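Local coordinates for nodulation protein S (Bradyrhizobium sp., PDB 3OFK) that is an S-adenosylmethionine-dependent N-methyltransferase that probably methylates an intermediate of Nod factor synthesis, at residues A[45-49]-A[198-202]; A[52-58]-A[113-119]; A[125-130]-A[163-167]. All blocks are in the same frame, centred on the assembly; numbering follows the deposited sequence.

Interaction 1: residues A[45-49]-A[198-202]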
loop_
_atom_site.group_PDB
_atom_site.type_symbol
_atom_site.label_atom_id
_atom_site.label_comp_id
_atom_site.label_asym_id
_atom_site.label_seq_id
_atom_site.Cartn_x
_atom_site.Cartn_y
_atom_site.Cartn_z
ATOM N N LEU A 45 12.968 1.651 0.241
ATOM C CA LEU A 45 12.496 2.654 1.183
ATOM C C LEU A 45 12.164 2.025 2.539
ATOM O O LEU A 45 12.429 2.626 3.564
ATOM C CB LEU A 45 11.271 3.417 0.621
ATOM C CG LEU A 45 11.473 4.291 -0.637
ATOM C CD1 LEU A 45 10.169 4.947 -1.147
ATOM C CD2 LEU A 45 12.527 5.321 -0.380
ATOM N N SER A 46 11.541 0.847 2.540
ATOM C CA SER A 46 11.097 0.203 3.788
ATOM C C SER A 46 12.296 -0.204 4.653
ATOM O O SER A 46 12.232 -0.133 5.895
ATOM C CB SER A 46 10.229 -1.027 3.491
ATOM O OG SER A 46 9.109 -0.729 2.653
ATOM N N LEU A 47 13.396 -0.588 3.984
ATOM C CA LEU A 47 14.587 -1.099 4.667
ATOM C C LEU A 47 15.595 -0.005 4.961
ATOM O O LEU A 47 16.636 -0.296 5.552
ATOM C CB LEU A 47 15.272 -2.219 3.847
ATOM C CG LEU A 47 14.489 -3.527 3.662
ATOM C CD1 LEU A 47 15.339 -4.593 2.908
ATOM C CD2 LEU A 47 13.998 -4.084 5.013
ATOM N N SER A 48 15.306 1.246 4.580
ATOM C CA SER A 48 16.307 2.329 4.690
ATOM C C SER A 48 16.936 2.447 6.066
ATOM O O SER A 48 18.092 2.840 6.169
ATOM C CB SER A 48 15.717 3.684 4.305
ATOM O OG SER A 48 15.286 3.661 2.962
ATOM N N SER A 49 16.171 2.112 7.104
ATOM C CA SER A 49 16.609 2.208 8.506
ATOM C C SER A 49 16.968 0.868 9.134
ATOM O O SER A 49 17.052 0.770 10.367
ATOM C CB SER A 49 15.503 2.866 9.355
ATOM O OG SER A 49 15.522 4.284 9.201
ATOM N N LEU A 198 4.625 7.508 -7.828
ATOM C CA LEU A 198 5.418 8.335 -6.925
ATOM C C LEU A 198 5.442 7.599 -5.610
ATOM O O LEU A 198 4.404 7.138 -5.162
ATOM C CB LEU A 198 4.765 9.709 -6.733
ATOM C CG LEU A 198 5.616 10.878 -6.234
ATOM C CD1 LEU A 198 6.938 11.027 -7.011
ATOM C CD2 LEU A 198 4.787 12.142 -6.359
ATOM N N LEU A 199 6.633 7.432 -5.040
ATOM C CA LEU A 199 6.780 6.874 -3.715
ATOM C C LEU A 199 7.476 7.900 -2.866
ATOM O O LEU A 199 8.351 8.631 -3.349
ATOM C CB LEU A 199 7.624 5.586 -3.730
ATOM C CG LEU A 199 7.354 4.542 -4.815
ATOM C CD1 LEU A 199 8.094 3.214 -4.530
ATOM C CD2 LEU A 199 5.884 4.303 -4.876
ATOM N N ALA A 200 7.086 7.947 -1.601
ATOM C CA ALA A 200 7.699 8.829 -0.616
ATOM C C ALA A 200 7.735 8.120 0.740
ATOM O O ALA A 200 6.795 7.410 1.132
ATOM C CB ALA A 200 6.927 10.153 -0.515
ATOM N N ARG A 201 8.837 8.328 1.443
ATOM C CA ARG A 201 9.041 7.805 2.767
ATOM C C ARG A 201 8.907 8.971 3.728
ATOM O O ARG A 201 9.616 9.980 3.602
ATOM C CB ARG A 201 10.422 7.153 2.859
ATOM C CG ARG A 201 10.755 6.512 4.209
ATOM C CD ARG A 201 12.124 5.855 4.127
ATOM N NE ARG A 201 12.514 5.138 5.346
ATOM C CZ ARG A 201 13.460 5.522 6.212
ATOM N NH1 ARG A 201 14.163 6.644 6.022
ATOM N NH2 ARG A 201 13.716 4.762 7.284
ATOM N N PHE A 202 7.995 8.822 4.686
ATOM C CA PHE A 202 7.738 9.863 5.690
ATOM C C PHE A 202 8.199 9.424 7.078
ATOM O O PHE A 202 8.182 8.231 7.399
ATOM C CB PHE A 202 6.250 10.197 5.711
ATOM C CG PHE A 202 5.756 10.843 4.443
ATOM C CD1 PHE A 202 5.590 12.232 4.361
ATOM C CD2 PHE A 202 5.419 10.074 3.344
ATOM C CE1 PHE A 202 5.143 12.823 3.213
ATOM C CE2 PHE A 202 4.943 10.677 2.179
ATOM C CZ PHE A 202 4.801 12.057 2.122
HETATM O O HOH W 1 11.430 2.651 6.599
#
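A first torsion of -178° turns Arg201 CG away from its own backbone N, and the chain then stays extended from CG to NE, reaching straight from strand 196-203 to the end of helix 33-46. There Ser49, its OG anti to the carbonyl carbon (chi1 -80°), meets the guanidinium edge. Arg201 NH2 donates to Ser49 OG at 2.7 Å, and the oxygen lies close to the guanidinium plane although the bond itself is bent. Ser48 comes from another direction: its CB sits over the centre of one guanidinium face, 3.5 Å from Arg201 CZ. Its OG turns back to the helix and bonds to Arg44 O. At the inner end of the group, a water accepts from Arg201 NE at 3.0 Å and donates to Ser46 O, a carbonyl of the final helical turn. Leu45 O also comes within 3.1 Å of Arg201 NE. A positively charged group suits this place, because the carbonyls at a helix C-terminus probably favour a nearby cation, while the small serines let it come close. Were Arg201 replaced by an alanine, Ser49 OG and the bridging water would probably lose this donor, and a gap is likely to open beside Ser48 CB. Deeper in, the contact becomes apolar: Leu45 CD1 touches Leu199 CB at 3.7 Å, the two side chains crossing at a slant. The leucine of the helix also lies against Val151 of strand 148-155 and Val186 of strand 181-189, which suits a branched aliphatic chain facing a sheet. Thus the last turn of a helix is fixed across an antiparallel strand that lies between strands 148-155 and 181-189, in a seven-stranded sheet whose order, 3-2-1-4-5-7-6, is characteristic of the Rossmann-like fold of class I methyltransferases.

Interaction 2: residues A[52-58]-A[113-119]; sequences VSNGLEI and ELFDLIV
Leu56 covers one face of the Phe115 ring where strand 52-58 runs parallel to strand 115-121, the two central strands of the Rossmann-like sheet. Leu56 CB stands over the middle of the Phe115 ring, 3.7 Å from its centroid, a CH-pi contact. CG of Leu56 is anti to its backbone N (chi1 177°), and CD2 reaches the CD2-CE2 side of the same ring. At the ring's edge lies the backbone carbonyl of Asn54; its side-chain amide is inclined 36° to the ring. The amide passes the phenyl obliquely, and its ND2 donates to Leu114 O at 2.9 Å from above the carbonyl plane. Two longer, weak bonds run from ND2 to the carboxylate of Glu113, whose OE2 has a salt bridge with Arg75.

Beyond the ring, Leu56 N, Leu56 O and Ile58 N bond to Leu117 O, Val119 N and Val119 O in regular parallel pairing. Ile58 CD1 meets Ile118 CG2 on the Leu56 side, whereas Val119 lies on the other face of the sheet, against helices 33-46 and 64-69. Beta-branched residues suit such extended, buried strands.

At the start of the pair an aspartate serves the turning backbone: Asp116 accepts Ser53 N on the syn lone pair of OD2 at 2.7 Å and Asn54 N on the syn side of OD1, also at 2.7 Å but tilted somewhat out of the carboxylate plane.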
loop_
_atom_site.group_PDB
_atom_site.type_symbol
_atom_site.label_atom_id
_atom_site.label_comp_id
_atom_site.label_asym_id
_atom_site.label_seq_id
_atom_site.Cartn_x
_atom_site.Cartn_y
_atom_site.Cartn_z
ATOM N N VAL A 52 13.023 -3.995 10.818
ATOM C CA VAL A 52 11.843 -3.346 11.435
ATOM C C VAL A 52 11.393 -4.132 12.679
ATOM O O VAL A 52 11.457 -5.345 12.679
ATOM C CB VAL A 52 10.732 -3.188 10.351
ATOM C CG1 VAL A 52 9.397 -2.916 10.938
ATOM C CG2 VAL A 52 11.135 -2.087 9.354
ATOM N N SER A 53 10.953 -3.460 13.743
ATOM C CA SER A 53 10.416 -4.182 14.933
ATOM C C SER A 53 8.956 -4.701 14.801
ATOM O O SER A 53 8.600 -5.796 15.280
ATOM C CB SER A 53 10.494 -3.301 16.175
ATOM O OG SER A 53 11.852 -3.063 16.594
ATOM N N ASN A 54 8.096 -3.883 14.200
ATOM C CA ASN A 54 6.659 -4.137 14.242
ATOM C C ASN A 54 6.079 -3.458 13.056
ATOM O O ASN A 54 5.849 -2.266 13.094
ATOM C CB ASN A 54 6.063 -3.568 15.538
ATOM C CG ASN A 54 4.676 -4.093 15.815
ATOM O OD1 ASN A 54 4.328 -5.197 15.407
ATOM N ND2 ASN A 54 3.877 -3.305 16.545
ATOM N N GLY A 55 5.938 -4.190 11.964
ATOM C CA GLY A 55 5.557 -3.583 10.693
ATOM C C GLY A 55 4.066 -3.773 10.389
ATOM O O GLY A 55 3.458 -4.746 10.854
ATOM N N LEU A 56 3.495 -2.836 9.624
ATOM C CA LEU A 56 2.096 -2.945 9.127
ATOM C C LEU A 56 2.047 -2.808 7.598
ATOM O O LEU A 56 2.551 -1.833 7.010
ATOM C CB LEU A 56 1.187 -1.897 9.772
ATOM C CG LEU A 56 -0.295 -1.842 9.310
ATOM C CD1 LEU A 56 -1.073 -3.084 9.739
ATOM C CD2 LEU A 56 -1.010 -0.577 9.795
ATOM N N GLU A 57 1.414 -3.751 6.930
ATOM C CA GLU A 57 1.214 -3.617 5.499
ATOM C C GLU A 57 -0.272 -3.452 5.288
ATOM O O GLU A 57 -1.062 -4.267 5.833
ATOM C CB GLU A 57 1.720 -4.833 4.729
ATOM C CG GLU A 57 1.625 -4.606 3.189
ATOM C CD GLU A 57 1.686 -5.857 2.328
ATOM O OE1 GLU A 57 1.488 -6.980 2.829
ATOM O OE2 GLU A 57 1.979 -5.725 1.115
ATOM N N ILE A 58 -0.648 -2.389 4.556
ATOM C CA ILE A 58 -2.072 -2.062 4.265
ATOM C C ILE A 58 -2.368 -2.345 2.806
ATOM O O ILE A 58 -1.935 -1.571 1.934
ATOM C CB ILE A 58 -2.403 -0.599 4.557
ATOM C CG1 ILE A 58 -2.282 -0.352 6.046
ATOM C CG2 ILE A 58 -3.860 -0.235 4.074
ATOM C CD1 ILE A 58 -2.153 1.136 6.430
ATOM N N GLU A 113 -1.936 -1.103 18.881
ATOM C CA GLU A 113 -0.609 -1.292 18.251
ATOM C C GLU A 113 -0.014 0.000 17.690
ATOM O O GLU A 113 -0.708 0.791 17.028
ATOM C CB GLU A 113 -0.684 -2.269 17.056
ATOM C CG GLU A 113 -0.761 -3.759 17.360
ATOM C CD GLU A 113 0.597 -4.422 17.413
ATOM O OE1 GLU A 113 1.218 -4.453 18.491
ATOM O OE2 GLU A 113 1.044 -4.934 16.376
ATOM N N LEU A 114 1.280 0.198 17.944
ATOM C CA LEU A 114 2.057 1.202 17.216
ATOM C C LEU A 114 3.116 0.471 16.394
ATOM O O LEU A 114 3.746 -0.467 16.892
ATOM C CB LEU A 114 2.692 2.229 18.162
ATOM C CG LEU A 114 1.689 3.008 19.028
ATOM C CD1 LEU A 114 2.406 3.937 20.049
ATOM C CD2 LEU A 114 0.691 3.780 18.159
ATOM N N PHE A 115 3.278 0.906 15.144
ATOM C CA PHE A 115 4.176 0.297 14.141
ATOM C C PHE A 115 5.331 1.224 13.754
ATOM O O PHE A 115 5.135 2.405 13.467
ATOM C CB PHE A 115 3.387 -0.085 12.885
ATOM C CG PHE A 115 2.189 -0.938 13.174
ATOM C CD1 PHE A 115 2.328 -2.304 13.366
ATOM C CD2 PHE A 115 0.920 -0.367 13.300
ATOM C CE1 PHE A 115 1.249 -3.086 13.669
ATOM C CE2 PHE A 115 -0.186 -1.159 13.598
ATOM C CZ PHE A 115 -0.018 -2.525 13.783
ATOM N N ASP A 116 6.544 0.687 13.739
ATOM C CA ASP A 116 7.702 1.473 13.270
ATOM C C ASP A 116 7.843 1.493 11.728
ATOM O O ASP A 116 8.677 2.234 11.179
ATOM C CB ASP A 116 8.997 1.035 13.956
ATOM C CG ASP A 116 9.329 -0.428 13.739
ATOM O OD1 ASP A 116 8.404 -1.229 13.621
ATOM O OD2 ASP A 116 10.521 -0.783 13.713
ATOM N N LEU A 117 7.049 0.682 11.031
ATOM C CA LEU A 117 6.905 0.808 9.583
ATOM C C LEU A 117 5.457 0.561 9.204
ATOM O O LEU A 117 4.876 -0.445 9.618
ATOM C CB LEU A 117 7.755 -0.206 8.824
ATOM C CG LEU A 117 7.688 -0.135 7.289
ATOM C CD1 LEU A 117 8.231 1.200 6.728
ATOM C CD2 LEU A 117 8.505 -1.327 6.755
ATOM N N ILE A 118 4.894 1.475 8.415
ATOM C CA ILE A 118 3.642 1.239 7.736
ATOM C C ILE A 118 3.859 1.380 6.248
ATOM O O ILE A 118 4.410 2.375 5.775
ATOM C CB ILE A 118 2.591 2.241 8.175
ATOM C CG1 ILE A 118 2.362 2.110 9.678
ATOM C CG2 ILE A 118 1.304 2.024 7.389
ATOM C CD1 ILE A 118 1.402 3.166 10.243
ATOM N N VAL A 119 3.502 0.341 5.513
ATOM C CA VAL A 119 3.591 0.378 4.062
ATOM C C VAL A 119 2.130 0.509 3.555
ATOM O O VAL A 119 1.231 -0.225 3.980
ATOM C CB VAL A 119 4.323 -0.862 3.465
ATOM C CG1 VAL A 119 4.408 -0.751 1.953
ATOM C CG2 VAL A 119 5.761 -1.066 4.107
HETATM O O HOH W 2 0.704 -1.428 0.856
#

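Interaction 3: residues A[125-130]-A[163-167]; sequences YYLEDM and WGHVA. With SAH (S-adenosyl-L-homocysteine), chain E.
Tyr125 lies against His165, Trp163 and Ala167, and its side chain touches them in turn from base to tip. CB rests 3.4 Å from Ala167 O, and CG, held between the backbone N and the carbonyl carbon (chi1 51°), directs the ring toward His165. CD1 meets His165 CD2 at 3.4 Å; the rings meet obliquely, inclined by 31°. CE1 sits above one face of the Tyr126 ring, toward its rim, and also nears Trp163. Further out, CZ and OH both reach Trp163 CZ3, with OH 3.6 Å from that carbon and the ring planes at 58°. The hydroxyl is hydrogen-bonded to Glu122, so the buried tip is satisfied without a partner on the indole. Flat rings suit this place, since they offer broad apolar surfaces to each other at several inclinations.

The His165 ring is sandwiched, toward its rim, by the carbonyl carbon of Tyr125 on one face and Trp163 O on the other. Its CE1 approaches Tyr126 CD1 at 4.0 Å. Water holds the backbones together, for one molecule donates to Tyr125 O and Leu127 O and accepts from Val166 N at 2.9 Å. Gly164, with positive phi, ends the preceding helix in a Schellman motif, while Asp129 caps helix 130-142 through Gln132 N.

Tyr126 carries the contact toward the ligand, its CD2 3.7 Å from C8 of the adenine of S-adenosyl-L-homocysteine, and Leu127 CD2 lies 3.9 Å from N6. Together the four rings form an aromatic cluster behind the adenosine pocket, formed by the loop after strand 115-121 and the loop after helix 157-162 in this methyltransferase fold.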
loop_
_atom_site.group_PDB
_atom_site.type_symbol
_atom_site.label_atom_id
_atom_site.label_comp_id
_atom_site.label_asym_id
_atom_site.label_seq_id
_atom_site.Cartn_x
_atom_site.Cartn_y
_atom_site.Cartn_z
ATOM N N TYR A 125 -6.337 5.104 -3.164
ATOM C CA TYR A 125 -7.279 5.581 -4.180
ATOM C C TYR A 125 -8.565 4.753 -4.325
ATOM O O TYR A 125 -9.500 5.176 -5.008
ATOM C CB TYR A 125 -6.615 5.751 -5.543
ATOM C CG TYR A 125 -5.810 4.583 -6.081
ATOM C CD1 TYR A 125 -6.419 3.487 -6.682
ATOM C CD2 TYR A 125 -4.416 4.613 -6.036
ATOM C CE1 TYR A 125 -5.647 2.431 -7.206
ATOM C CE2 TYR A 125 -3.656 3.577 -6.551
ATOM C CZ TYR A 125 -4.270 2.502 -7.128
ATOM O OH TYR A 125 -3.471 1.511 -7.640
ATOM N N TYR A 126 -8.644 3.584 -3.692
ATOM C CA TYR A 126 -9.915 2.850 -3.727
ATOM C C TYR A 126 -10.977 3.484 -2.816
ATOM O O TYR A 126 -12.137 3.149 -2.870
ATOM C CB TYR A 126 -9.707 1.374 -3.364
ATOM C CG TYR A 126 -8.938 0.628 -4.427
ATOM C CD1 TYR A 126 -9.509 0.363 -5.670
ATOM C CD2 TYR A 126 -7.645 0.204 -4.202
ATOM C CE1 TYR A 126 -8.800 -0.316 -6.670
ATOM C CE2 TYR A 126 -6.931 -0.447 -5.190
ATOM C CZ TYR A 126 -7.515 -0.706 -6.410
ATOM O OH TYR A 126 -6.770 -1.358 -7.345
ATOM N N LEU A 127 -10.591 4.401 -1.967
ATOM C CA LEU A 127 -11.578 5.033 -1.094
ATOM C C LEU A 127 -12.468 5.965 -1.940
ATOM O O LEU A 127 -12.071 6.409 -3.016
ATOM C CB LEU A 127 -10.878 5.780 0.031
ATOM C CG LEU A 127 -10.147 4.862 1.012
ATOM C CD1 LEU A 127 -9.167 5.712 1.824
ATOM C CD2 LEU A 127 -11.133 4.106 1.908
ATOM N N GLU A 128 -13.676 6.241 -1.458
ATOM C CA GLU A 128 -14.671 6.971 -2.242
ATOM C C GLU A 128 -14.466 8.476 -2.383
ATOM O O GLU A 128 -14.884 9.058 -3.380
ATOM C CB GLU A 128 -16.068 6.763 -1.646
ATOM C CG GLU A 128 -16.522 5.332 -1.680
ATOM C CD GLU A 128 -17.870 5.174 -1.014
ATOM O OE1 GLU A 128 -17.907 4.952 0.220
ATOM O OE2 GLU A 128 -18.888 5.291 -1.732
ATOM N N ASP A 129 -13.890 9.112 -1.376
ATOM C CA ASP A 129 -13.716 10.576 -1.414
ATOM C C ASP A 129 -12.560 11.016 -0.558
ATOM O O ASP A 129 -11.929 10.183 0.111
ATOM C CB ASP A 129 -15.020 11.263 -0.988
ATOM C CG ASP A 129 -15.524 10.779 0.365
ATOM O OD1 ASP A 129 -14.732 10.810 1.343
ATOM O OD2 ASP A 129 -16.711 10.419 0.447
ATOM N N MET A 130 -12.302 12.329 -0.558
ATOM C CA MET A 130 -11.184 12.926 0.186
ATOM C C MET A 130 -11.367 12.922 1.700
ATOM O O MET A 130 -10.386 13.016 2.433
ATOM C CB MET A 130 -10.944 14.394 -0.250
ATOM C CG MET A 130 -9.944 14.655 -1.394
ATOM S SD MET A 130 -8.864 13.305 -1.848
ATOM C CE MET A 130 -9.788 12.770 -3.259
ATOM N N TRP A 163 -8.478 6.394 -13.997
ATOM C CA TRP A 163 -9.007 5.122 -13.504
ATOM C C TRP A 163 -10.369 5.237 -12.803
ATOM O O TRP A 163 -10.871 4.244 -12.289
ATOM C CB TRP A 163 -8.011 4.439 -12.557
ATOM C CG TRP A 163 -6.772 3.906 -13.222
ATOM C CD1 TRP A 163 -6.569 3.669 -14.563
ATOM C CD2 TRP A 163 -5.577 3.494 -12.559
ATOM N NE1 TRP A 163 -5.304 3.156 -14.760
ATOM C CE2 TRP A 163 -4.680 3.036 -13.544
ATOM C CE3 TRP A 163 -5.167 3.491 -11.214
ATOM C CZ2 TRP A 163 -3.400 2.582 -13.237
ATOM C CZ3 TRP A 163 -3.897 3.036 -10.911
ATOM C CH2 TRP A 163 -3.024 2.591 -11.923
ATOM N N GLY A 164 -10.953 6.431 -12.776
ATOM C CA GLY A 164 -12.230 6.662 -12.106
ATOM C C GLY A 164 -12.127 7.022 -10.631
ATOM O O GLY A 164 -13.147 7.195 -9.966
ATOM N N HIS A 165 -10.909 7.133 -10.105
ATOM C CA HIS A 165 -10.732 7.442 -8.684
ATOM C C HIS A 165 -10.586 8.934 -8.463
ATOM O O HIS A 165 -10.594 9.726 -9.415
ATOM C CB HIS A 165 -9.564 6.646 -8.091
ATOM C CG HIS A 165 -9.655 5.172 -8.348
ATOM N ND1 HIS A 165 -10.740 4.410 -7.963
ATOM C CD2 HIS A 165 -8.798 4.323 -8.968
ATOM C CE1 HIS A 165 -10.551 3.159 -8.345
ATOM N NE2 HIS A 165 -9.375 3.076 -8.944
ATOM N N VAL A 166 -10.510 9.345 -7.201
ATOM C CA VAL A 166 -10.554 10.780 -6.881
ATOM C C VAL A 166 -9.160 11.455 -6.836
ATOM O O VAL A 166 -8.990 12.591 -7.321
ATOM C CB VAL A 166 -11.337 11.057 -5.549
ATOM C CG1 VAL A 166 -11.344 12.554 -5.254
ATOM C CG2 VAL A 166 -12.774 10.547 -5.638
ATOM N N ALA A 167 -8.178 10.783 -6.234
ATOM C CA ALA A 167 -6.851 11.344 -6.147
ATOM C C ALA A 167 -5.785 10.261 -5.949
ATOM O O ALA A 167 -6.089 9.153 -5.490
ATOM C CB ALA A 167 -6.793 12.381 -5.038
HETATM N N SAH E . 0.266 -2.892 -1.461
HETATM C CA SAH E . 0.419 -3.945 -2.459
HETATM C CB SAH E . -0.949 -4.329 -3.018
HETATM C CG SAH E . -1.728 -3.315 -3.841
HETATM S SD SAH E . -3.238 -3.967 -4.636
HETATM C C SAH E . 1.379 -3.584 -3.604
HETATM O O SAH E . 1.750 -2.422 -3.784
HETATM O OXT SAH E . 1.797 -4.455 -4.364
HETATM C "C5'" SAH E . -4.406 -3.179 -3.479
HETATM C "C4'" SAH E . -4.841 -3.961 -2.256
HETATM O "O4'" SAH E . -5.534 -3.075 -1.378
HETATM C "C3'" SAH E . -5.785 -5.125 -2.555
HETATM O "O3'" SAH E . -5.392 -6.275 -1.795
HETATM C "C2'" SAH E . -7.149 -4.583 -2.097
HETATM O "O2'" SAH E . -8.021 -5.607 -1.683
HETATM C "C1'" SAH E . -6.729 -3.706 -0.950
HETATM N N9 SAH E . -7.667 -2.655 -0.493
HETATM C C8 SAH E . -8.454 -1.840 -1.267
HETATM N N7 SAH E . -9.113 -0.993 -0.447
HETATM C C5 SAH E . -8.762 -1.243 0.827
HETATM C C6 SAH E . -9.138 -0.600 2.006
HETATM N N6 SAH E . -10.078 0.385 1.951
HETATM N N1 SAH E . -8.611 -1.061 3.187
HETATM C C2 SAH E . -7.687 -2.101 3.177
HETATM N N3 SAH E . -7.303 -2.705 1.984
HETATM C C4 SAH E . -7.822 -2.267 0.816
HETATM O O HOH W 3 -10.287 7.761 -4.751
HETATM O O HOH W 4 -12.669 5.334 -5.886
#

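Overall arrangement
Interactions 1 and 2 are neighbours, their centres about 13 Å apart, and they share one sheet: Ser46 CB of helix 33-46 touches Leu117 CD2 of strand 115-121 at 3.7 Å, and strand 52-58 is the next regular element after that helix. Interaction 3 stands apart, its centre about 23 Å from that of interaction 1 and 24 Å from that of interaction 2, on the opposite side of the chain's centre from the latter. S-adenosyl-L-homocysteine lies near interactions 2 and 3: the side chain of Glu57 is about 4 Å from it, and Tyr126 and Leu127 line its pocket, while in interaction 1 the side chain of Leu199 is about 8 Å from it.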